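Local atomic coordinates of aminoglycoside phosphotransferase (Mycobacterium smegmatis, PDB entry 6EF6), a protein that phosphorylates (S)-1-amino-2-propanol as a kinase of the aminoacetone utilization microcompartment. Residues D94-V102 with R246-D254. Sequence-based numbering, arbitrary orientation.
With NA (sodium ion), chain D; BEZ (benzoic acid), chain B; ACT (acetate ion), chain F.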
loop_
_atom_site.group_PDB
_atom_site.type_symbol
_atom_site.label_atom_id
_atom_site.label_comp_id
_atom_site.label_asym_id
_atom_site.label_seq_id
_atom_site.Cartn_x
_atom_site.Cartn_y
_atom_site.Cartn_z
ATOM N N ASP A 94 10.317 -13.574 -12.711
ATOM C CA ASP A 94 11.211 -14.240 -11.767
ATOM C C ASP A 94 10.575 -14.547 -10.420
ATOM O O ASP A 94 11.279 -15.012 -9.511
ATOM C CB ASP A 94 12.458 -13.390 -11.522
ATOM C CG ASP A 94 13.458 -13.491 -12.642
ATOM O OD1 ASP A 94 13.754 -14.623 -13.085
ATOM O OD2 ASP A 94 13.939 -12.429 -13.084
ATOM N N SER A 95 9.279 -14.353 -10.248
ATOM C CA SER A 95 8.668 -14.731 -8.992
ATOM C C SER A 95 7.324 -15.411 -9.231
ATOM O O SER A 95 6.737 -15.294 -10.304
ATOM C CB SER A 95 8.450 -13.475 -8.148
ATOM O OG SER A 95 7.202 -12.930 -8.440
ATOM N N ASP A 96 6.823 -16.102 -8.216
ATOM C CA ASP A 96 5.536 -16.761 -8.368
ATOM C C ASP A 96 4.381 -15.862 -7.990
ATOM O O ASP A 96 3.235 -16.321 -7.965
ATOM C CB ASP A 96 5.487 -18.061 -7.565
ATOM C CG ASP A 96 5.539 -17.826 -6.098
ATOM O OD1 ASP A 96 6.365 -16.998 -5.665
ATOM O OD2 ASP A 96 4.752 -18.470 -5.371
ATOM N N VAL A 97 4.657 -14.594 -7.714
ATOM C CA VAL A 97 3.598 -13.614 -7.465
ATOM C C VAL A 97 3.063 -13.134 -8.804
ATOM O O VAL A 97 3.844 -12.756 -9.686
ATOM C CB VAL A 97 4.142 -12.421 -6.664
ATOM C CG1 VAL A 97 3.043 -11.412 -6.355
ATOM C CG2 VAL A 97 4.742 -12.905 -5.361
ATOM N N THR A 98 1.739 -13.115 -8.940
ATOM C CA THR A 98 1.086 -12.550 -10.117
ATOM C C THR A 98 0.925 -11.043 -9.908
ATOM O O THR A 98 0.381 -10.609 -8.891
ATOM C CB THR A 98 -0.274 -13.201 -10.298
ATOM O OG1 THR A 98 -0.105 -14.633 -10.372
ATOM C CG2 THR A 98 -0.940 -12.681 -11.530
ATOM N N VAL A 99 1.378 -10.251 -10.885
ATOM C CA VAL A 99 1.334 -8.791 -10.819
ATOM C C VAL A 99 0.772 -8.216 -12.118
ATOM O O VAL A 99 0.644 -8.955 -13.091
ATOM C CB VAL A 99 2.726 -8.202 -10.506
ATOM C CG1 VAL A 99 3.269 -8.728 -9.194
ATOM C CG2 VAL A 99 3.732 -8.481 -11.609
ATOM N N PRO A 100 0.495 -6.926 -12.200
ATOM C CA PRO A 100 -0.021 -6.368 -13.458
ATOM C C PRO A 100 1.027 -6.362 -14.555
ATOM O O PRO A 100 2.228 -6.265 -14.298
ATOM C CB PRO A 100 -0.399 -4.932 -13.087
ATOM C CG PRO A 100 -0.521 -4.947 -11.540
ATOM C CD PRO A 100 0.558 -5.898 -11.143
ATOM N N THR A 101 0.535 -6.431 -15.794
ATOM C CA THR A 101 1.355 -6.328 -16.996
ATOM C C THR A 101 1.114 -4.984 -17.664
ATOM O O THR A 101 -0.023 -4.636 -17.993
ATOM C CB THR A 101 1.002 -7.427 -17.991
ATOM O OG1 THR A 101 1.258 -8.714 -17.400
ATOM C CG2 THR A 101 1.848 -7.302 -19.234
ATOM N N VAL A 102 2.190 -4.240 -17.897
ATOM C CA VAL A 102 2.060 -2.928 -18.498
ATOM C C VAL A 102 1.719 -3.072 -19.983
ATOM O O VAL A 102 2.250 -3.945 -20.682
ATOM C CB VAL A 102 3.372 -2.150 -18.288
ATOM C CG1 VAL A 102 3.358 -0.865 -19.128
ATOM C CG2 VAL A 102 3.571 -1.820 -16.846
ATOM N N ARG A 246 -6.965 -20.004 -6.610
ATOM C CA ARG A 246 -7.484 -19.043 -7.572
ATOM C C ARG A 246 -6.325 -18.138 -7.963
ATOM O O ARG A 246 -5.255 -18.172 -7.348
ATOM C CB ARG A 246 -8.607 -18.224 -6.938
ATOM C CG ARG A 246 -8.149 -17.519 -5.665
ATOM C CD ARG A 246 -9.274 -17.236 -4.683
ATOM N NE ARG A 246 -8.734 -17.238 -3.328
ATOM C CZ ARG A 246 -9.354 -16.719 -2.281
ATOM N NH1 ARG A 246 -8.782 -16.779 -1.096
ATOM N NH2 ARG A 246 -10.547 -16.154 -2.419
ATOM N N THR A 247 -6.539 -17.331 -8.998
ATOM C CA THR A 247 -5.505 -16.401 -9.437
ATOM C C THR A 247 -5.596 -15.116 -8.626
ATOM O O THR A 247 -6.633 -14.450 -8.624
ATOM C CB THR A 247 -5.648 -16.106 -10.931
ATOM O OG1 THR A 247 -5.642 -17.337 -11.667
ATOM C CG2 THR A 247 -4.494 -15.237 -11.394
ATOM N N ILE A 248 -4.542 -14.812 -7.891
ATOM C CA ILE A 248 -4.491 -13.641 -7.027
ATOM C C ILE A 248 -3.471 -12.676 -7.603
ATOM O O ILE A 248 -2.277 -12.999 -7.674
ATOM C CB ILE A 248 -4.125 -14.015 -5.581
ATOM C CG1 ILE A 248 -5.113 -15.084 -5.093
ATOM C CG2 ILE A 248 -4.186 -12.819 -4.690
ATOM C CD1 ILE A 248 -4.575 -15.930 -3.950
ATOM N N THR A 249 -3.922 -11.480 -7.991
ATOM C CA THR A 249 -3.025 -10.472 -8.555
ATOM C C THR A 249 -2.792 -9.356 -7.562
ATOM O O THR A 249 -3.745 -8.731 -7.099
ATOM C CB THR A 249 -3.619 -9.881 -9.841
ATOM O OG1 THR A 249 -3.954 -10.926 -10.755
ATOM C CG2 THR A 249 -2.634 -8.987 -10.545
ATOM N N VAL A 250 -1.534 -9.081 -7.251
ATOM C CA VAL A 250 -1.194 -7.958 -6.396
ATOM C C VAL A 250 -1.182 -6.702 -7.247
ATOM O O VAL A 250 -0.529 -6.678 -8.299
ATOM C CB VAL A 250 0.189 -8.158 -5.760
ATOM C CG1 VAL A 250 0.493 -6.969 -4.792
ATOM C CG2 VAL A 250 0.267 -9.477 -5.021
ATOM N N ILE A 251 -1.973 -5.698 -6.845
ATOM C CA ILE A 251 -2.077 -4.465 -7.609
ATOM C C ILE A 251 -1.550 -3.305 -6.752
ATOM O O ILE A 251 -1.219 -3.451 -5.564
ATOM C CB ILE A 251 -3.526 -4.205 -8.084
ATOM C CG1 ILE A 251 -4.464 -3.967 -6.911
ATOM C CG2 ILE A 251 -4.009 -5.349 -8.970
ATOM C CD1 ILE A 251 -5.731 -3.212 -7.288
ATOM N N ASP A 252 -1.504 -2.114 -7.355
ATOM C CA ASP A 252 -1.272 -0.862 -6.633
ATOM C C ASP A 252 0.057 -0.869 -5.884
ATOM O O ASP A 252 0.126 -0.666 -4.673
ATOM C CB ASP A 252 -2.429 -0.542 -5.684
ATOM C CG ASP A 252 -2.356 0.875 -5.125
ATOM O OD1 ASP A 252 -1.526 1.658 -5.613
ATOM O OD2 ASP A 252 -3.126 1.183 -4.189
ATOM N N PHE A 253 1.122 -1.004 -6.684
ATOM C CA PHE A 253 2.507 -0.849 -6.210
ATOM C C PHE A 253 2.912 0.630 -6.079
ATOM O O PHE A 253 4.104 0.940 -5.973
ATOM C CB PHE A 253 3.499 -1.631 -7.111
ATOM C CG PHE A 253 3.527 -3.105 -6.906
ATOM C CD1 PHE A 253 2.491 -3.935 -7.365
ATOM C CD2 PHE A 253 4.649 -3.720 -6.367
ATOM C CE1 PHE A 253 2.551 -5.307 -7.212
ATOM C CE2 PHE A 253 4.683 -5.102 -6.214
ATOM C CZ PHE A 253 3.660 -5.894 -6.630
ATOM N N ASP A 254 1.964 1.575 -6.144
ATOM C CA ASP A 254 2.361 2.971 -6.258
ATOM C C ASP A 254 3.006 3.533 -4.989
ATOM O O ASP A 254 3.611 4.602 -5.088
ATOM C CB ASP A 254 1.133 3.810 -6.623
ATOM C CG ASP A 254 1.491 5.252 -7.019
ATOM O OD1 ASP A 254 2.337 5.484 -7.910
ATOM O OD2 ASP A 254 0.882 6.199 -6.452
HETATM NA NA NA D . -2.249 2.669 -2.247
HETATM C C BEZ B . -2.799 0.124 -9.881
HETATM O O1 BEZ B . -1.571 0.051 -9.826
HETATM O O2 BEZ B . -3.388 1.115 -9.363
HETATM C C1 BEZ B . -3.545 -0.976 -10.558
HETATM C C2 BEZ B . -4.890 -1.168 -10.306
HETATM C C3 BEZ B . -5.567 -2.198 -10.950
HETATM C C4 BEZ B . -4.889 -3.034 -11.827
HETATM C C5 BEZ B . -3.536 -2.833 -12.079
HETATM C C6 BEZ B . -2.869 -1.812 -11.434
HETATM C C ACT F . -6.092 -18.905 -1.610
HETATM O O ACT F . -6.430 -18.903 -2.830
HETATM O OXT ACT F . -6.500 -18.159 -0.679
HETATM C CH3 ACT F . -5.036 -19.960 -1.184
HETATM O O HOH W 1 -0.000 -14.004 -6.645
HETATM O O HOH W 2 -2.023 -16.291 -8.206
HETATM O O HOH W 3 -0.225 2.300 -3.049
HETATM O O HOH W 4 -2.603 4.074 -4.251
HETATM O O HOH W 5 -1.800 4.262 -1.069
#
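Val97 turns CG1 anti to its backbone N (chi1 -178°); in Val250 the same torsion (chi1 -177°) sends CG1 anti to the backbone N and leaves CG2 beside it, where CG2 meets Val97 CG1 at 3.6 Å. The contact joins the loop after helix 78-94 to strand 248-250, whose continuation carries Asp252, probably the counterpart of the metal-binding DFG aspartate of protein kinase-like folds. A single direct hydrogen bond ties the backbones, from Val250 N to Thr98 O at 2.9 Å and nearly straight (161° at the hydrogen); the same oxygen also receives a CA-H contact from Thr249. Water 1 adds a second, indirect link, accepting from Thr98 N and donating to Ile248 O. Thr98 CB packs against Ile248 O, and Thr98 CG2 comes to 3.6 Å from Thr249 OG1. Helix 147-163 packs on Val97, Ile248 and Val250. Further along, the side chains of Val99 and Phe253 cross at about a right angle, Val99 CG1 approaching the ring obliquely, 3.8 Å from Phe253 CZ, while Leu88 of helix 78-94 also touches this ring. Pro100 and Ile251 both line the pocket that holds benzoic acid, probably part of the nucleotide cleft as in related kinases: Pro100 CG lies 3.7 Å from benzoic acid C5. Asp252 OD2 and Asp231 bind the sodium. Val250 O, buried without a hydrogen-bonding partner in the model, abuts Pro100 CD at 3.1 Å.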